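Local coordinates for protein 6-phosphogluconate dehydrogenase (Pseudomonas syringae, PDB 5U5G) that probably reduces (2-oxopropyl)phosphonic acid with NADPH in fosfomycin biosynthesis, as a member of the 6-phosphogluconate and 3-hydroxyisobutyrate dehydrogenase family, at residues G133-Y146 against V155-A169. Numbering follows the deposited sequence.
Sequences GILSAIVSGRPEAY and VFCATVTYVPEPGKA
Tyr146 and Tyr162 stack face to face across a beta-alpha-beta unit of the NADP-binding domain, in which the parallel strands 135-139 and 159-162 are joined by helix 143-156. The ring centroids lie 4.1 Å apart with planes at 14°, and the two side chains run past each other in opposite directions, bringing Tyr146 CE2 3.6 Å from Tyr162 CG. Pro164 CG covers the opposite face of Tyr162, towards its rim. With CG anti to the backbone N (chi1 -177°), the Tyr162 ring reaches along the strand to the loop before helix 143-156, where its hydroxyl donates to Gly141 O (2.7 Å). Val160 CG1 sits at the edge of the Tyr146 ring, beside its OH, and also meets Val139 CG2 at 3.7 Å; farther along this face, Ala137 CB rests against Cys157 SG. Ile138 lies on the other face, its CG2 against Val163 CG2 and Ala169. A beta bulge shifts the register between Leu135 and Ser136, and Leu135 O takes Ala158 N at 2.7 Å and, weakly, Thr159 N. Leu135, near the bound (2-oxopropyl)phosphonic acid and NADP, sets CD1 obliquely against the Phe156 ring, and both pack on Ile17 of helix 12-23. At the far end, buried Ser140, just after strand 135-139, reaches the first turn of helix 168-196: its OG accepts Ala169 N at 2.9 Å and lies 2.7 Å from Val163 O, near Glu165 O.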
ATOM      1  N   GLY A 133     -16.970 -12.176  -2.348  1.00 24.99           N
ATOM      2  CA  GLY A 133     -17.493 -11.691  -3.606  1.00 28.25           C
ATOM      3  C   GLY A 133     -17.068 -10.284  -3.963  1.00 27.33           C
ATOM      4  O   GLY A 133     -17.798  -9.589  -4.664  1.00 24.09           O
ATOM      5  N   ILE A 134     -15.898  -9.844  -3.506  1.00 26.67           N
ATOM      6  CA  ILE A 134     -15.482  -8.463  -3.741  1.00 26.93           C
ATOM      7  C   ILE A 134     -14.184  -8.397  -4.535  1.00 25.30           C
ATOM      8  O   ILE A 134     -13.428  -7.433  -4.395  1.00 22.66           O
ATOM      9  CB  ILE A 134     -15.327  -7.689  -2.416  1.00 27.47           C
ATOM     10  CG1 ILE A 134     -14.331  -8.411  -1.493  1.00 27.94           C
ATOM     11  CG2 ILE A 134     -16.698  -7.442  -1.779  1.00 27.23           C
ATOM     12  CD1 ILE A 134     -13.497  -7.502  -0.624  1.00 35.33           C
ATOM     13  N   LEU A 135     -13.910  -9.400  -5.371  1.00 23.78           N
ATOM     14  CA  LEU A 135     -12.690  -9.351  -6.176  1.00 23.28           C
ATOM     15  C   LEU A 135     -12.718  -8.158  -7.123  1.00 25.91           C
ATOM     16  O   LEU A 135     -13.779  -7.648  -7.493  1.00 23.84           O
ATOM     17  CB  LEU A 135     -12.503 -10.632  -6.993  1.00 22.38           C
ATOM     18  CG  LEU A 135     -12.130 -11.892  -6.205  1.00 21.92           C
ATOM     19  CD1 LEU A 135     -12.073 -13.116  -7.123  1.00 19.61           C
ATOM     20  CD2 LEU A 135     -10.824 -11.699  -5.440  1.00 19.85           C
ATOM     21  N   SER A 136     -11.529  -7.699  -7.504  1.00 23.00           N
ATOM     22  CA  SER A 136     -11.387  -6.795  -8.637  1.00 24.63           C
ATOM     23  C   SER A 136     -10.992  -7.602  -9.864  1.00 21.59           C
ATOM     24  O   SER A 136     -10.093  -8.445  -9.798  1.00 26.87           O
ATOM     25  CB  SER A 136     -10.330  -5.717  -8.378  1.00 23.47           C
ATOM     26  OG  SER A 136     -10.624  -4.987  -7.209  1.00 32.68           O
ATOM     27  N   ALA A 137     -11.646  -7.336 -10.981  1.00 21.87           N
ATOM     28  CA  ALA A 137     -11.320  -7.981 -12.243  1.00 26.42           C
ATOM     29  C   ALA A 137     -10.778  -6.952 -13.231  1.00 25.68           C
ATOM     30  O   ALA A 137     -11.169  -5.780 -13.211  1.00 26.80           O
ATOM     31  CB  ALA A 137     -12.545  -8.698 -12.835  1.00 22.52           C
ATOM     32  N   ILE A 138      -9.839  -7.401 -14.064  1.00 25.43           N
ATOM     33  CA  ILE A 138      -9.352  -6.663 -15.228  1.00 26.33           C
ATOM     34  C   ILE A 138      -9.660  -7.518 -16.448  1.00 22.90           C
ATOM     35  O   ILE A 138      -9.310  -8.700 -16.476  1.00 23.56           O
ATOM     36  CB  ILE A 138      -7.841  -6.381 -15.139  1.00 22.33           C
ATOM     37  CG1 ILE A 138      -7.440  -6.049 -13.699  1.00 23.96           C
ATOM     38  CG2 ILE A 138      -7.441  -5.291 -16.146  1.00 20.33           C
ATOM     39  CD1 ILE A 138      -5.964  -6.297 -13.405  1.00 21.13           C
ATOM     40  N   VAL A 139     -10.327  -6.944 -17.440  1.00 26.09           N
ATOM     41  CA  VAL A 139     -10.981  -7.749 -18.470  1.00 26.40           C
ATOM     42  C   VAL A 139     -10.579  -7.262 -19.851  1.00 27.46           C
ATOM     43  O   VAL A 139     -10.761  -6.080 -20.175  1.00 25.72           O
ATOM     44  CB  VAL A 139     -12.517  -7.718 -18.334  1.00 26.69           C
ATOM     45  CG1 VAL A 139     -13.158  -8.628 -19.375  1.00 25.49           C
ATOM     46  CG2 VAL A 139     -12.944  -8.115 -16.934  1.00 25.39           C
ATOM     47  N   SER A 140     -10.069  -8.181 -20.673  1.00 23.59           N
ATOM     48  CA  SER A 140      -9.822  -7.925 -22.083  1.00 22.36           C
ATOM     49  C   SER A 140     -10.610  -8.920 -22.925  1.00 26.60           C
ATOM     50  O   SER A 140     -10.835 -10.066 -22.519  1.00 23.03           O
ATOM     51  CB  SER A 140      -8.337  -8.043 -22.437  1.00 25.07           C
ATOM     52  OG  SER A 140      -7.564  -7.058 -21.791  1.00 22.17           O
ATOM     53  N   GLY A 141     -10.999  -8.483 -24.115  1.00 21.97           N
ATOM     54  CA  GLY A 141     -11.774  -9.313 -25.007  1.00 25.76           C
ATOM     55  C   GLY A 141     -12.902  -8.548 -25.672  1.00 30.04           C
ATOM     56  O   GLY A 141     -13.053  -7.334 -25.480  1.00 22.37           O
ATOM     57  N   ARG A 142     -13.743  -9.288 -26.449  1.00 25.66           N
ATOM     58  CA  ARG A 142     -14.699  -8.608 -27.298  1.00 28.70           C
ATOM     59  C   ARG A 142     -15.935  -8.198 -26.504  1.00 28.93           C
ATOM     60  O   ARG A 142     -16.323  -8.877 -25.545  1.00 32.46           O
ATOM     61  CB  ARG A 142     -15.091  -9.506 -28.459  1.00 28.56           C
ATOM     62  CG  ARG A 142     -13.893  -9.967 -29.267  1.00 36.87           C
ATOM     63  CD  ARG A 142     -14.255 -10.127 -30.742  1.00 43.36           C
ATOM     64  NE  ARG A 142     -15.613 -10.614 -30.856  1.00 51.44           N
ATOM     65  CZ  ARG A 142     -16.296 -10.608 -31.997  1.00 57.16           C
ATOM     66  NH1 ARG A 142     -15.728 -10.151 -33.114  1.00 56.11           N
ATOM     67  NH2 ARG A 142     -17.546 -11.060 -32.038  1.00 52.93           N
ATOM     68  N   PRO A 143     -16.547  -7.070 -26.884  1.00 30.04           N
ATOM     69  CA  PRO A 143     -17.595  -6.480 -26.038  1.00 30.17           C
ATOM     70  C   PRO A 143     -18.873  -7.304 -25.936  1.00 29.49           C
ATOM     71  O   PRO A 143     -19.535  -7.258 -24.890  1.00 30.65           O
ATOM     72  CB  PRO A 143     -17.843  -5.110 -26.698  1.00 33.55           C
ATOM     73  CG  PRO A 143     -17.348  -5.260 -28.087  1.00 33.33           C
ATOM     74  CD  PRO A 143     -16.168  -6.177 -27.994  1.00 32.08           C
ATOM     75  N   GLU A 144     -19.264  -8.055 -26.962  1.00 25.79           N
ATOM     76  CA  GLU A 144     -20.496  -8.821 -26.800  1.00 35.32           C
ATOM     77  C   GLU A 144     -20.307  -9.970 -25.807  1.00 27.66           C
ATOM     78  O   GLU A 144     -21.137 -10.167 -24.913  1.00 27.87           O
ATOM     79  CB  GLU A 144     -21.001  -9.337 -28.147  1.00 32.53           C
ATOM     80  CG  GLU A 144     -22.349 -10.034 -27.999  1.00 44.01           C
ATOM     81  CD  GLU A 144     -22.736 -10.924 -29.180  1.00 56.61           C
ATOM     82  OE1 GLU A 144     -21.841 -11.452 -29.878  1.00 53.14           O
ATOM     83  OE2 GLU A 144     -23.954 -11.107 -29.365  1.00 61.57           O
ATOM     84  N   ALA A 145     -19.218 -10.726 -25.938  1.00 29.06           N
ATOM     85  CA  ALA A 145     -18.926 -11.775 -24.964  1.00 30.84           C
ATOM     86  C   ALA A 145     -18.759 -11.200 -23.563  1.00 28.06           C
ATOM     87  O   ALA A 145     -19.258 -11.773 -22.588  1.00 30.40           O
ATOM     88  CB  ALA A 145     -17.674 -12.547 -25.376  1.00 30.63           C
ATOM     89  N   TYR A 146     -18.064 -10.069 -23.441  1.00 31.88           N
ATOM     90  CA  TYR A 146     -17.946  -9.416 -22.142  1.00 28.77           C
ATOM     91  C   TYR A 146     -19.320  -9.111 -21.562  1.00 30.07           C
ATOM     92  O   TYR A 146     -19.610  -9.451 -20.410  1.00 27.08           O
ATOM     93  CB  TYR A 146     -17.116  -8.137 -22.267  1.00 30.10           C
ATOM     94  CG  TYR A 146     -17.089  -7.293 -21.012  1.00 29.95           C
ATOM     95  CD1 TYR A 146     -16.655  -7.824 -19.805  1.00 30.89           C
ATOM     96  CD2 TYR A 146     -17.487  -5.960 -21.036  1.00 28.82           C
ATOM     97  CE1 TYR A 146     -16.624  -7.060 -18.658  1.00 30.03           C
ATOM     98  CE2 TYR A 146     -17.455  -5.187 -19.894  1.00 29.00           C
ATOM     99  CZ  TYR A 146     -17.026  -5.745 -18.707  1.00 32.16           C
ATOM    100  OH  TYR A 146     -16.987  -4.993 -17.561  1.00 32.97           O
ATOM    101  N   VAL A 155     -21.203 -11.804  -9.515  1.00 29.90           N
ATOM    102  CA  VAL A 155     -21.418 -12.691  -8.376  1.00 26.73           C
ATOM    103  C   VAL A 155     -20.216 -12.693  -7.440  1.00 26.59           C
ATOM    104  O   VAL A 155     -20.375 -12.814  -6.221  1.00 28.77           O
ATOM    105  CB  VAL A 155     -21.752 -14.111  -8.869  1.00 26.21           C
ATOM    106  CG1 VAL A 155     -21.889 -15.067  -7.686  1.00 27.28           C
ATOM    107  CG2 VAL A 155     -23.019 -14.078  -9.700  1.00 26.09           C
ATOM    108  N   PHE A 156     -18.996 -12.559  -7.972  1.00 27.32           N
ATOM    109  CA  PHE A 156     -17.823 -12.644  -7.111  1.00 28.52           C
ATOM    110  C   PHE A 156     -16.877 -11.449  -7.228  1.00 26.80           C
ATOM    111  O   PHE A 156     -15.801 -11.470  -6.612  1.00 25.49           O
ATOM    112  CB  PHE A 156     -17.051 -13.965  -7.356  1.00 24.10           C
ATOM    113  CG  PHE A 156     -16.562 -14.163  -8.776  1.00 25.33           C
ATOM    114  CD1 PHE A 156     -15.306 -13.710  -9.168  1.00 22.47           C
ATOM    115  CD2 PHE A 156     -17.338 -14.855  -9.704  1.00 25.52           C
ATOM    116  CE1 PHE A 156     -14.848 -13.915 -10.480  1.00 23.29           C
ATOM    117  CE2 PHE A 156     -16.886 -15.060 -11.006  1.00 20.19           C
ATOM    118  CZ  PHE A 156     -15.646 -14.581 -11.393  1.00 21.17           C
ATOM    119  N   CYS A 157     -17.250 -10.403  -7.963  1.00 27.79           N
ATOM    120  CA  CYS A 157     -16.407  -9.219  -8.121  1.00 29.56           C
ATOM    121  C   CYS A 157     -17.150  -7.960  -7.694  1.00 27.35           C
ATOM    122  O   CYS A 157     -18.348  -7.813  -7.956  1.00 28.59           O
ATOM    123  CB  CYS A 157     -15.938  -9.029  -9.577  1.00 26.67           C
ATOM    124  SG  CYS A 157     -15.000 -10.399 -10.316  1.00 26.96           S
ATOM    125  N   ALA A 158     -16.414  -7.031  -7.081  1.00 27.01           N
ATOM    126  CA  ALA A 158     -16.932  -5.698  -6.796  1.00 28.58           C
ATOM    127  C   ALA A 158     -16.553  -4.699  -7.886  1.00 31.69           C
ATOM    128  O   ALA A 158     -17.407  -3.955  -8.378  1.00 39.18           O
ATOM    129  CB  ALA A 158     -16.429  -5.205  -5.435  1.00 23.04           C
ATOM    130  N   THR A 159     -15.283  -4.662  -8.268  1.00 30.39           N
ATOM    131  CA  THR A 159     -14.800  -3.768  -9.309  1.00 29.80           C
ATOM    132  C   THR A 159     -14.410  -4.574 -10.536  1.00 28.17           C
ATOM    133  O   THR A 159     -13.788  -5.634 -10.416  1.00 28.61           O
ATOM    134  CB  THR A 159     -13.600  -2.955  -8.827  1.00 27.69           C
ATOM    135  OG1 THR A 159     -13.870  -2.460  -7.517  1.00 38.19           O
ATOM    136  CG2 THR A 159     -13.352  -1.773  -9.764  1.00 22.75           C
ATOM    137  N   VAL A 160     -14.782  -4.074 -11.712  1.00 28.03           N
ATOM    138  CA  VAL A 160     -14.439  -4.702 -12.985  1.00 26.14           C
ATOM    139  C   VAL A 160     -13.954  -3.611 -13.936  1.00 28.21           C
ATOM    140  O   VAL A 160     -14.715  -2.695 -14.269  1.00 30.03           O
ATOM    141  CB  VAL A 160     -15.634  -5.467 -13.590  1.00 31.80           C
ATOM    142  CG1 VAL A 160     -15.261  -6.080 -14.929  1.00 28.87           C
ATOM    143  CG2 VAL A 160     -16.131  -6.553 -12.637  1.00 31.06           C
ATOM    144  N   THR A 161     -12.693  -3.703 -14.375  1.00 28.75           N
ATOM    145  CA  THR A 161     -12.101  -2.728 -15.296  1.00 28.50           C
ATOM    146  C   THR A 161     -11.985  -3.362 -16.681  1.00 25.14           C
ATOM    147  O   THR A 161     -11.171  -4.267 -16.893  1.00 26.37           O
ATOM    148  CB  THR A 161     -10.732  -2.243 -14.803  1.00 28.87           C
ATOM    149  OG1 THR A 161     -10.854  -1.664 -13.498  1.00 26.67           O
ATOM    150  CG2 THR A 161     -10.162  -1.184 -15.744  1.00 25.28           C
ATOM    151  N   TYR A 162     -12.785  -2.876 -17.629  1.00 23.52           N
ATOM    152  CA  TYR A 162     -12.793  -3.403 -18.988  1.00 24.01           C
ATOM    153  C   TYR A 162     -11.747  -2.671 -19.827  1.00 26.23           C
ATOM    154  O   TYR A 162     -11.858  -1.460 -20.045  1.00 25.94           O
ATOM    155  CB  TYR A 162     -14.186  -3.250 -19.597  1.00 27.25           C
ATOM    156  CG  TYR A 162     -14.350  -3.829 -20.978  1.00 28.19           C
ATOM    157  CD1 TYR A 162     -13.787  -5.051 -21.311  1.00 25.46           C
ATOM    158  CD2 TYR A 162     -15.116  -3.169 -21.943  1.00 27.39           C
ATOM    159  CE1 TYR A 162     -13.956  -5.594 -22.580  1.00 26.99           C
ATOM    160  CE2 TYR A 162     -15.292  -3.708 -23.210  1.00 27.30           C
ATOM    161  CZ  TYR A 162     -14.709  -4.918 -23.521  1.00 27.63           C
ATOM    162  OH  TYR A 162     -14.865  -5.458 -24.774  1.00 27.53           O
ATOM    163  N   VAL A 163     -10.732  -3.401 -20.280  1.00 23.99           N
ATOM    164  CA  VAL A 163      -9.702  -2.861 -21.163  1.00 21.33           C
ATOM    165  C   VAL A 163      -9.616  -3.780 -22.384  1.00 26.03           C
ATOM    166  O   VAL A 163      -8.842  -4.751 -22.392  1.00 24.93           O
ATOM    167  CB  VAL A 163      -8.361  -2.703 -20.423  1.00 25.14           C
ATOM    168  CG1 VAL A 163      -8.388  -1.446 -19.541  1.00 20.83           C
ATOM    169  CG2 VAL A 163      -8.056  -3.957 -19.549  1.00 23.91           C
ATOM    170  N   PRO A 164     -10.364  -3.478 -23.453  1.00 24.48           N
ATOM    171  CA  PRO A 164     -10.684  -4.509 -24.465  1.00 26.37           C
ATOM    172  C   PRO A 164      -9.488  -5.145 -25.149  1.00 28.10           C
ATOM    173  O   PRO A 164      -9.552  -6.334 -25.486  1.00 28.38           O
ATOM    174  CB  PRO A 164     -11.548  -3.740 -25.482  1.00 29.99           C
ATOM    175  CG  PRO A 164     -12.072  -2.558 -24.756  1.00 27.94           C
ATOM    176  CD  PRO A 164     -11.050  -2.200 -23.710  1.00 28.28           C
ATOM    177  N   GLU A 165      -8.417  -4.392 -25.381  1.00 28.16           N
ATOM    178  CA  GLU A 165      -7.299  -4.884 -26.180  1.00 29.38           C
ATOM    179  C   GLU A 165      -6.747  -6.190 -25.613  1.00 29.12           C
ATOM    180  O   GLU A 165      -6.390  -6.244 -24.428  1.00 25.19           O
ATOM    181  CB  GLU A 165      -6.190  -3.836 -26.228  1.00 29.08           C
ATOM    182  CG  GLU A 165      -4.939  -4.293 -26.961  1.00 31.84           C
ATOM    183  CD  GLU A 165      -3.790  -3.285 -26.864  1.00 43.07           C
ATOM    184  OE1 GLU A 165      -3.705  -2.562 -25.847  1.00 45.41           O
ATOM    185  OE2 GLU A 165      -2.978  -3.209 -27.814  1.00 47.54           O
ATOM    186  N   PRO A 166      -6.644  -7.247 -26.424  1.00 26.01           N
ATOM    187  CA  PRO A 166      -6.095  -8.519 -25.928  1.00 24.38           C
ATOM    188  C   PRO A 166      -4.713  -8.350 -25.317  1.00 30.28           C
ATOM    189  O   PRO A 166      -3.857  -7.630 -25.838  1.00 26.35           O
ATOM    190  CB  PRO A 166      -6.040  -9.393 -27.185  1.00 26.89           C
ATOM    191  CG  PRO A 166      -7.117  -8.836 -28.082  1.00 27.91           C
ATOM    192  CD  PRO A 166      -7.126  -7.344 -27.814  1.00 28.92           C
ATOM    193  N   GLY A 167      -4.492  -9.038 -24.199  1.00 24.48           N
ATOM    194  CA  GLY A 167      -3.233  -8.964 -23.502  1.00 22.61           C
ATOM    195  C   GLY A 167      -3.111  -7.806 -22.539  1.00 23.14           C
ATOM    196  O   GLY A 167      -2.218  -7.827 -21.686  1.00 22.24           O
ATOM    197  N   LYS A 168      -3.995  -6.805 -22.634  1.00 24.10           N
ATOM    198  CA  LYS A 168      -3.853  -5.612 -21.799  1.00 21.68           C
ATOM    199  C   LYS A 168      -4.182  -5.912 -20.342  1.00 21.56           C
ATOM    200  O   LYS A 168      -3.521  -5.393 -19.435  1.00 22.04           O
ATOM    201  CB  LYS A 168      -4.738  -4.479 -22.319  1.00 19.44           C
ATOM    202  CG  LYS A 168      -4.581  -3.178 -21.522  1.00 24.74           C
ATOM    203  CD  LYS A 168      -5.178  -1.967 -22.259  1.00 27.30           C
ATOM    204  CE  LYS A 168      -4.908  -0.693 -21.492  1.00 24.03           C
ATOM    205  NZ  LYS A 168      -5.465   0.502 -22.158  1.00 27.84           N
ATOM    206  N   ALA A 169      -5.210  -6.730 -20.096  1.00 20.87           N
ATOM    207  CA  ALA A 169      -5.540  -7.089 -18.723  1.00 21.54           C
ATOM    208  C   ALA A 169      -4.371  -7.787 -18.045  1.00 21.08           C
ATOM    209  O   ALA A 169      -4.059  -7.500 -16.882  1.00 21.27           O
ATOM    210  CB  ALA A 169      -6.794  -7.969 -18.688  1.00 23.46           C
TER
HETATM  211  O   HOH W   1      -9.696  -3.747 -11.690  1.00 32.03           O